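Local coordinates for protein Exo-beta-1,4-mannosidase (Rhizomucor miehei, PDB 4LYP) that hydrolyses terminal beta-mannosyl residues of beta-1,4-linked mannosides as a fungal glycoside hydrolase family 5 enzyme with a TIM-barrel fold, and also shows transglycosylation activity, at residues 135-138 with 139-143; 240-244 with 245-249; 316-319 with 320-324. All blocks are in the same frame, centred on the assembly; numbering follows the deposited sequence.

Contact 1 of 3, residues 135-138 with 139-143; sequences LDTM and DRYNM
Met-138 and Met-143 meet across the C-terminal end of helix 125-140, which closes with a Schellman motif before the chain enters barrel strand 144-148. Met-143 N reaches back to Met-138 O at 3.0 Å in a nearly straight bond (N-H...O 170°), although the donor stands above the carbonyl plane. Inside this turn Asn-142 N bonds to Asp-139 O, and Asn-142 takes the positive phi (60°) that the C-prime position requires. The two methionines cross at about a right angle. Met-138 runs extended as far as its sulfur and then bends, which sets the methyl CE 4.0 Å from Met-143 CB; both side chains also touch Leu-96 of strand 95-99.

On another side of the same last turns, Asp-136 and Arg-140 pair. Asp-136 OD2 lies 3.3 Å from Arg-140 NE, near the guanidinium plane, in a salt bridge whose hydrogen bond is long, bent (133°) and therefore weak. A water that donates to OD2 is weakly bonded by Arg-140 NH2. Both links belong to one of two modelled arginine conformers, so their geometry is tentative. The other oxygen, OD1, is held by Asn-220 and by a second water, which also donates to Asp-139 OD2; Lys-222 forms a salt bridge to that aspartate and probably offsets the proximity of the two acids.

On the flank facing helix 78-90, Thr-137 and Tyr-141 lie side by side. Thr-137 OG1 turns back to Tyr-133 O, while CG2, anti to the backbone N, rests 4.1 Å from Tyr-141 CE2.

Contact 2 of 3, residues 240-244 with 245-249; sequences QEAPA and SWFEE
Ala-242 presents its methyl group to two aromatic side chains, Trp-246 and Phe-247, at the start of helix 244-257, where the loop after barrel strand 230-234 turns into the helix with Pro-243 at the N-cap position. Ala-242 CB sits 3.6 Å from Trp-246 CE3 and 3.7 Å from Phe-247 CE2, so one small side chain meets both rings. The rings also meet each other: Trp-246 CE3 stands 4.0 Å above the plane of Phe-247, over the centre of one face. The first torsions of these two neighbours differ. Trp-246 has CG opposite its backbone N and beside its carbonyl carbon (chi1 176°), whereas Phe-247 has CG opposite its carbonyl carbon and beside its backbone N (chi1 -74°); from these two settings both rings reach Ala-242 CB.

The edge of the phenyl ring faces the backbone: Ala-242 O lies at that edge, near the ring plane, 3.5 Å from Phe-247 CE2. The pyrrolidine of Pro-243 crosses the stem of the tryptophan obliquely, CG approaching Trp-246 CB. Farther out, the indole NE1 donates to Asn-202 OD1 and the ring meets Tyr-192 of helix 181-193, while Phe-247 touches Ala-279 of helix 273-280. The pair thus joins the beginning of this helix to helices 181-193 and 273-280.

Backbone bonds close the first turn. Glu-248 N donates to Ala-244 O, and Glu-248 OE1 is hydrogen-bonded to His-282 ND1. Pro-243 O takes two donors: Phe-247 N lies in its carbonyl plane at 3.3 Å, whereas Trp-246 N approaches from above that plane at 2.9 Å.

Contact 3 of 3, residues 316-319 with 320-324; sequences HDFL and ESRSK
Asp-317 O accepts twice from Ser-321. The backbone N comes to 3.0 Å and the hydroxyl OG to 2.9 Å, the two donors reaching the oxygen from opposite faces of the carbonyl plane. The serine torsion (chi1 60°) tucks OG between its own backbone N and carbonyl carbon, from where it can turn back along the helix. The same OG is also an acceptor: Arg-322 NH1 bonds to it at 2.9 Å, in the guanidinium plane, while NE of that arginine donates to Ser-269 O.

With its rotation fixed by these bonds, the guanidinium lays a face against Phe-318 CE1, offset toward the rim, with the ring and guanidinium planes 30° apart. Arg-322 CD stands over the ring's centre, 4.1 Å from the Phe-318 centroid, as a CH-pi contact. This is i to i+4 packing within helix 308-329, on the side turned toward barrel strand 288-292, where Phe-318 and Arg-322 both touch Cys-290.

On the exposed side, His-316 ND1 donates to Asp-317 OD1 at 3.1 Å, in the imidazole plane and nearly straight (172°). Glu-320 OE1 lies 3.5 Å from Asp-317 OD1 in one of two modelled conformers, with a strained first torsion, a doubtful placing. His-316 O receives both Glu-320 N and Gln-374 NE2, and Ser-323 OG is bonded to Ser-383 O.

The three contacts follow one another along the chain, each on a different helix of the TIM barrel: contact 1 at the end of helix 125-140, contact 2 at the start of helix 244-257, contact 3 within helix 308-329. Contact 1 lies about 32 Å from each of the others, centre to centre, while contacts 2 and 3 are about 23 Å apart; none touches another. Contact 1 is a helix end leading into strand 144-148, and contact 2 a helix start in the loop after strand 230-234. Contact 3 is packed against strands 288-292 and 333-338. Together they sample separate sectors of the helical layer surrounding the barrel strands.

Contact 1 of 3, residues 135-138 with 139-143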
loop_
_atom_site.group_PDB
_atom_site.type_symbol
_atom_site.label_atom_id
_atom_site.label_comp_id
_atom_site.label_asym_id
_atom_site.label_seq_id
_atom_site.Cartn_x
_atom_site.Cartn_y
_atom_site.Cartn_z
ATOM N N LEU A 135 12.071 -3.582 -8.293
ATOM C CA LEU A 135 11.376 -4.567 -9.078
ATOM C C LEU A 135 12.299 -5.700 -9.503
ATOM O O LEU A 135 11.863 -6.846 -9.584
ATOM C CB LEU A 135 10.714 -3.929 -10.302
ATOM C CG LEU A 135 9.487 -3.068 -9.959
ATOM C CD1 LEU A 135 9.011 -2.233 -11.148
ATOM C CD2 LEU A 135 8.336 -3.951 -9.466
ATOM N N ASP A 136 13.592 -5.409 -9.764
ATOM C CA ASP A 136 14.512 -6.439 -10.109
ATOM C C ASP A 136 14.790 -7.374 -8.918
ATOM O O ASP A 136 14.875 -8.604 -9.097
ATOM C CB ASP A 136 15.840 -5.864 -10.643
ATOM C CG ASP A 136 16.749 -6.978 -11.070
ATOM O OD1 ASP A 136 16.440 -7.627 -12.068
ATOM O OD2 ASP A 136 17.762 -7.214 -10.370
ATOM N N THR A 137 14.883 -6.810 -7.712
ATOM C CA THR A 137 15.128 -7.605 -6.530
ATOM C C THR A 137 13.916 -8.457 -6.213
ATOM O O THR A 137 14.033 -9.637 -5.853
ATOM C CB THR A 137 15.535 -6.723 -5.347
ATOM O OG1 THR A 137 16.610 -5.842 -5.756
ATOM C CG2 THR A 137 15.950 -7.513 -4.143
ATOM N N MET A 138 12.725 -7.884 -6.351
ATOM C CA MET A 138 11.462 -8.660 -6.185
ATOM C C MET A 138 11.470 -9.838 -7.162
ATOM O O MET A 138 11.101 -10.950 -6.787
ATOM C CB MET A 138 10.285 -7.756 -6.423
ATOM C CG MET A 138 10.088 -6.815 -5.236
ATOM S SD MET A 138 8.710 -5.665 -5.491
ATOM C CE MET A 138 7.373 -6.843 -5.397
ATOM N N ASP A 139 11.850 -9.616 -8.393
ATOM C CA ASP A 139 11.907 -10.678 -9.410
ATOM C C ASP A 139 12.811 -11.832 -8.898
ATOM O O ASP A 139 12.420 -12.991 -8.908
ATOM C CB ASP A 139 12.533 -10.092 -10.704
ATOM C CG ASP A 139 12.428 -11.020 -11.913
ATOM O OD1 ASP A 139 11.893 -12.136 -11.803
ATOM O OD2 ASP A 139 12.836 -10.564 -12.992
ATOM N N ARG A 140 13.971 -11.518 -8.355
ATOM C CA ARG A 140 14.921 -12.510 -7.856
ATOM C C ARG A 140 14.347 -13.357 -6.730
ATOM O O ARG A 140 14.716 -14.494 -6.564
ATOM C CB ARG A 140 16.201 -11.709 -7.474
ATOM C CG ARG A 140 17.045 -11.296 -8.749
ATOM C CD ARG A 140 18.095 -10.206 -8.502
ATOM N NE ARG A 140 19.171 -10.010 -9.493
ATOM C CZ ARG A 140 20.341 -10.678 -9.464
ATOM N NH1 ARG A 140 20.477 -11.605 -8.529
ATOM N NH2 ARG A 140 21.387 -10.468 -10.337
ATOM N N TYR A 141 13.425 -12.770 -5.965
ATOM C CA TYR A 141 12.806 -13.482 -4.862
ATOM C C TYR A 141 11.394 -13.989 -5.177
ATOM O O TYR A 141 10.619 -14.346 -4.261
ATOM C CB TYR A 141 12.798 -12.624 -3.554
ATOM C CG TYR A 141 14.217 -12.503 -3.021
ATOM C CD1 TYR A 141 14.741 -13.616 -2.258
ATOM C CD2 TYR A 141 15.037 -11.412 -3.303
ATOM C CE1 TYR A 141 16.020 -13.523 -1.756
ATOM C CE2 TYR A 141 16.306 -11.347 -2.845
ATOM C CZ TYR A 141 16.823 -12.389 -2.059
ATOM O OH TYR A 141 18.107 -12.271 -1.543
ATOM N N ASN A 142 10.995 -13.970 -6.452
ATOM C CA ASN A 142 9.733 -14.482 -6.927
ATOM C C ASN A 142 8.557 -13.786 -6.277
ATOM O O ASN A 142 7.551 -14.421 -6.042
ATOM C CB ASN A 142 9.689 -16.023 -6.739
ATOM C CG ASN A 142 10.666 -16.732 -7.752
ATOM O OD1 ASN A 142 10.713 -16.338 -8.911
ATOM N ND2 ASN A 142 11.360 -17.759 -7.315
ATOM N N MET A 143 8.660 -12.504 -6.046
ATOM C CA MET A 143 7.574 -11.708 -5.540
ATOM C C MET A 143 6.858 -10.983 -6.679
ATOM O O MET A 143 7.500 -10.650 -7.677
ATOM C CB MET A 143 8.074 -10.692 -4.516
ATOM C CG MET A 143 8.697 -11.327 -3.276
ATOM S SD MET A 143 9.329 -10.011 -2.215
ATOM C CE MET A 143 10.038 -10.962 -0.871
HETATM O O HOH W 1 15.487 -9.931 -12.956
HETATM O O HOH W 2 20.478 -7.734 -10.808
#

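Contact 2 of 3, residues 240-244 with 245-249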
loop_
_atom_site.group_PDB
_atom_site.type_symbol
_atom_site.label_atom_id
_atom_site.label_comp_id
_atom_site.label_asym_id
_atom_site.label_seq_id
_atom_site.Cartn_x
_atom_site.Cartn_y
_atom_site.Cartn_z
ATOM N N GLN A 240 -10.903 9.277 -1.601
ATOM C CA GLN A 240 -11.923 9.583 -0.605
ATOM C C GLN A 240 -13.253 9.921 -1.282
ATOM O O GLN A 240 -13.466 11.024 -1.770
ATOM C CB GLN A 240 -11.460 10.716 0.310
ATOM C CG GLN A 240 -10.162 10.422 1.080
ATOM C CD GLN A 240 -10.352 9.282 2.054
ATOM O OE1 GLN A 240 -11.124 9.396 3.025
ATOM N NE2 GLN A 240 -9.730 8.129 1.808
ATOM N N GLU A 241 -14.161 8.938 -1.311
ATOM C CA GLU A 241 -15.508 9.134 -1.929
ATOM C C GLU A 241 -15.381 9.745 -3.328
ATOM O O GLU A 241 -16.109 10.716 -3.629
ATOM C CB GLU A 241 -16.382 9.953 -0.967
ATOM C CG GLU A 241 -16.581 9.145 0.317
ATOM C CD GLU A 241 -17.937 9.403 0.928
ATOM O OE1 GLU A 241 -19.042 8.891 0.462
ATOM O OE2 GLU A 241 -17.941 10.186 1.819
ATOM N N ALA A 242 -14.522 9.236 -4.162
ATOM C CA ALA A 242 -14.360 9.718 -5.525
ATOM C C ALA A 242 -15.557 9.222 -6.358
ATOM O O ALA A 242 -16.132 8.153 -6.094
ATOM C CB ALA A 242 -13.081 9.183 -6.075
ATOM N N PRO A 243 -15.925 9.958 -7.430
ATOM C CA PRO A 243 -17.106 9.545 -8.185
ATOM C C PRO A 243 -16.846 8.313 -8.999
ATOM O O PRO A 243 -15.709 8.056 -9.513
ATOM C CB PRO A 243 -17.393 10.740 -9.061
ATOM C CG PRO A 243 -16.121 11.482 -9.095
ATOM C CD PRO A 243 -15.361 11.217 -7.862
ATOM N N ALA A 244 -17.907 7.518 -9.198
ATOM C CA ALA A 244 -17.840 6.315 -10.021
ATOM C C ALA A 244 -17.222 6.615 -11.392
ATOM O O ALA A 244 -16.448 5.833 -11.960
ATOM C CB ALA A 244 -19.222 5.670 -10.203
ATOM N N SER A 245 -17.613 7.754 -11.980
ATOM C CA SER A 245 -17.122 8.073 -13.341
ATOM C C SER A 245 -15.606 8.233 -13.372
ATOM O O SER A 245 -14.971 7.940 -14.377
ATOM C CB SER A 245 -17.780 9.383 -13.813
ATOM O OG SER A 245 -17.553 10.456 -12.863
ATOM N N TRP A 246 -15.005 8.703 -12.258
ATOM C CA TRP A 246 -13.538 8.852 -12.213
ATOM C C TRP A 246 -12.885 7.468 -12.139
ATOM O O TRP A 246 -11.930 7.199 -12.871
ATOM C CB TRP A 246 -13.152 9.739 -11.061
ATOM C CG TRP A 246 -11.692 9.899 -10.848
ATOM C CD1 TRP A 246 -10.866 10.741 -11.519
ATOM C CD2 TRP A 246 -10.860 9.180 -9.868
ATOM N NE1 TRP A 246 -9.566 10.635 -11.039
ATOM C CE2 TRP A 246 -9.524 9.702 -10.023
ATOM C CE3 TRP A 246 -11.110 8.181 -8.921
ATOM C CZ2 TRP A 246 -8.470 9.261 -9.247
ATOM C CZ3 TRP A 246 -10.042 7.792 -8.095
ATOM C CH2 TRP A 246 -8.730 8.299 -8.293
ATOM N N PHE A 247 -13.425 6.568 -11.297
ATOM C CA PHE A 247 -12.916 5.225 -11.285
ATOM C C PHE A 247 -13.038 4.598 -12.646
ATOM O O PHE A 247 -12.097 3.885 -13.085
ATOM C CB PHE A 247 -13.652 4.361 -10.271
ATOM C CG PHE A 247 -13.284 4.664 -8.850
ATOM C CD1 PHE A 247 -12.044 4.236 -8.298
ATOM C CD2 PHE A 247 -14.162 5.399 -8.003
ATOM C CE1 PHE A 247 -11.717 4.500 -6.994
ATOM C CE2 PHE A 247 -13.797 5.650 -6.676
ATOM C CZ PHE A 247 -12.579 5.192 -6.175
ATOM N N GLU A 248 -14.167 4.765 -13.334
ATOM C CA GLU A 248 -14.333 4.146 -14.661
ATOM C C GLU A 248 -13.280 4.666 -15.627
ATOM O O GLU A 248 -12.602 3.942 -16.359
ATOM C CB GLU A 248 -15.750 4.469 -15.192
ATOM C CG GLU A 248 -16.022 3.907 -16.579
ATOM C CD GLU A 248 -16.047 2.438 -16.475
ATOM O OE1 GLU A 248 -16.657 1.857 -15.542
ATOM O OE2 GLU A 248 -15.491 1.854 -17.376
ATOM N N GLU A 249 -13.091 5.990 -15.626
ATOM C CA GLU A 249 -12.195 6.565 -16.610
ATOM C C GLU A 249 -10.737 6.198 -16.340
ATOM O O GLU A 249 -10.000 5.889 -17.274
ATOM C CB GLU A 249 -12.419 8.089 -16.577
ATOM C CG GLU A 249 -12.050 8.787 -17.860
ATOM C CD GLU A 249 -10.926 9.619 -17.494
ATOM O OE1 GLU A 249 -10.964 10.895 -17.457
ATOM O OE2 GLU A 249 -10.002 8.932 -17.135
#

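Contact 3 of 3, residues 316-319 with 320-324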
loop_
_atom_site.group_PDB
_atom_site.type_symbol
_atom_site.label_atom_id
_atom_site.label_comp_id
_atom_site.label_asym_id
_atom_site.label_seq_id
_atom_site.Cartn_x
_atom_site.Cartn_y
_atom_site.Cartn_z
ATOM N N HIS A 316 -12.840 -8.902 12.979
ATOM C CA HIS A 316 -13.591 -10.041 12.552
ATOM C C HIS A 316 -14.795 -9.662 11.684
ATOM O O HIS A 316 -15.028 -10.273 10.616
ATOM C CB HIS A 316 -14.104 -10.789 13.816
ATOM C CG HIS A 316 -14.956 -11.941 13.494
ATOM N ND1 HIS A 316 -16.301 -11.834 13.296
ATOM C CD2 HIS A 316 -14.609 -13.248 13.277
ATOM C CE1 HIS A 316 -16.807 -13.067 13.025
ATOM N NE2 HIS A 316 -15.762 -13.926 12.958
ATOM N N ASP A 317 -15.572 -8.685 12.174
ATOM C CA ASP A 317 -16.779 -8.306 11.439
ATOM C C ASP A 317 -16.414 -7.585 10.137
ATOM O O ASP A 317 -17.179 -7.695 9.182
ATOM C CB ASP A 317 -17.688 -7.409 12.334
ATOM C CG ASP A 317 -18.255 -8.146 13.563
ATOM O OD1 ASP A 317 -18.084 -9.351 13.655
ATOM O OD2 ASP A 317 -18.781 -7.424 14.405
ATOM N N PHE A 318 -15.308 -6.855 10.094
ATOM C CA PHE A 318 -14.844 -6.141 8.904
ATOM C C PHE A 318 -14.483 -7.160 7.815
ATOM O O PHE A 318 -14.886 -7.048 6.676
ATOM C CB PHE A 318 -13.637 -5.319 9.319
ATOM C CG PHE A 318 -13.134 -4.401 8.233
ATOM C CD1 PHE A 318 -13.679 -3.142 8.069
ATOM C CD2 PHE A 318 -12.079 -4.781 7.429
ATOM C CE1 PHE A 318 -13.192 -2.246 7.106
ATOM C CE2 PHE A 318 -11.605 -3.896 6.474
ATOM C CZ PHE A 318 -12.153 -2.649 6.297
ATOM N N LEU A 319 -13.746 -8.221 8.178
ATOM C CA LEU A 319 -13.390 -9.230 7.187
ATOM C C LEU A 319 -14.634 -9.925 6.655
ATOM O O LEU A 319 -14.752 -10.150 5.437
ATOM C CB LEU A 319 -12.416 -10.270 7.814
ATOM C CG LEU A 319 -11.027 -9.726 8.038
ATOM C CD1 LEU A 319 -10.220 -10.779 8.852
ATOM C CD2 LEU A 319 -10.289 -9.491 6.749
ATOM N N GLU A 320 -15.578 -10.292 7.559
ATOM C CA GLU A 320 -16.801 -10.979 7.152
ATOM C C GLU A 320 -17.595 -10.126 6.161
ATOM O O GLU A 320 -18.066 -10.568 5.110
ATOM C CB GLU A 320 -17.645 -11.193 8.431
ATOM C CG GLU A 320 -19.070 -10.669 8.436
ATOM C CD GLU A 320 -19.555 -10.028 9.788
ATOM O OE1 GLU A 320 -19.678 -10.803 10.872
ATOM O OE2 GLU A 320 -19.867 -8.744 9.697
ATOM N N SER A 321 -17.843 -8.868 6.553
ATOM C CA SER A 321 -18.728 -7.993 5.767
ATOM C C SER A 321 -18.085 -7.657 4.431
ATOM O O SER A 321 -18.728 -7.686 3.369
ATOM C CB SER A 321 -19.155 -6.786 6.553
ATOM O OG SER A 321 -18.008 -6.016 6.943
ATOM N N ARG A 322 -16.768 -7.351 4.414
ATOM C CA ARG A 322 -16.112 -6.955 3.172
ATOM C C ARG A 322 -15.997 -8.172 2.219
ATOM O O ARG A 322 -16.122 -8.026 0.993
ATOM C CB ARG A 322 -14.743 -6.289 3.419
ATOM C CG ARG A 322 -14.879 -4.785 3.701
ATOM C CD ARG A 322 -15.835 -4.440 4.835
ATOM N NE ARG A 322 -15.831 -3.021 5.125
ATOM C CZ ARG A 322 -16.619 -2.445 6.027
ATOM N NH1 ARG A 322 -17.449 -3.220 6.707
ATOM N NH2 ARG A 322 -16.547 -1.128 6.229
ATOM N N SER A 323 -15.809 -9.392 2.775
ATOM C CA SER A 323 -15.789 -10.622 1.976
ATOM C C SER A 323 -17.148 -10.729 1.260
ATOM O O SER A 323 -17.202 -11.075 0.062
ATOM C CB SER A 323 -15.520 -11.812 2.857
ATOM O OG SER A 323 -15.640 -13.019 2.074
ATOM N N LYS A 324 -18.250 -10.399 1.966
ATOM C CA LYS A 324 -19.543 -10.526 1.339
ATOM C C LYS A 324 -19.736 -9.472 0.204
ATOM O O LYS A 324 -20.298 -9.763 -0.857
ATOM C CB LYS A 324 -20.609 -10.375 2.417
ATOM C CG LYS A 324 -20.742 -11.632 3.282
ATOM C CD LYS A 324 -21.469 -12.743 2.561
ATOM C CE LYS A 324 -22.141 -13.766 3.477
ATOM N NZ LYS A 324 -23.093 -14.624 2.692
#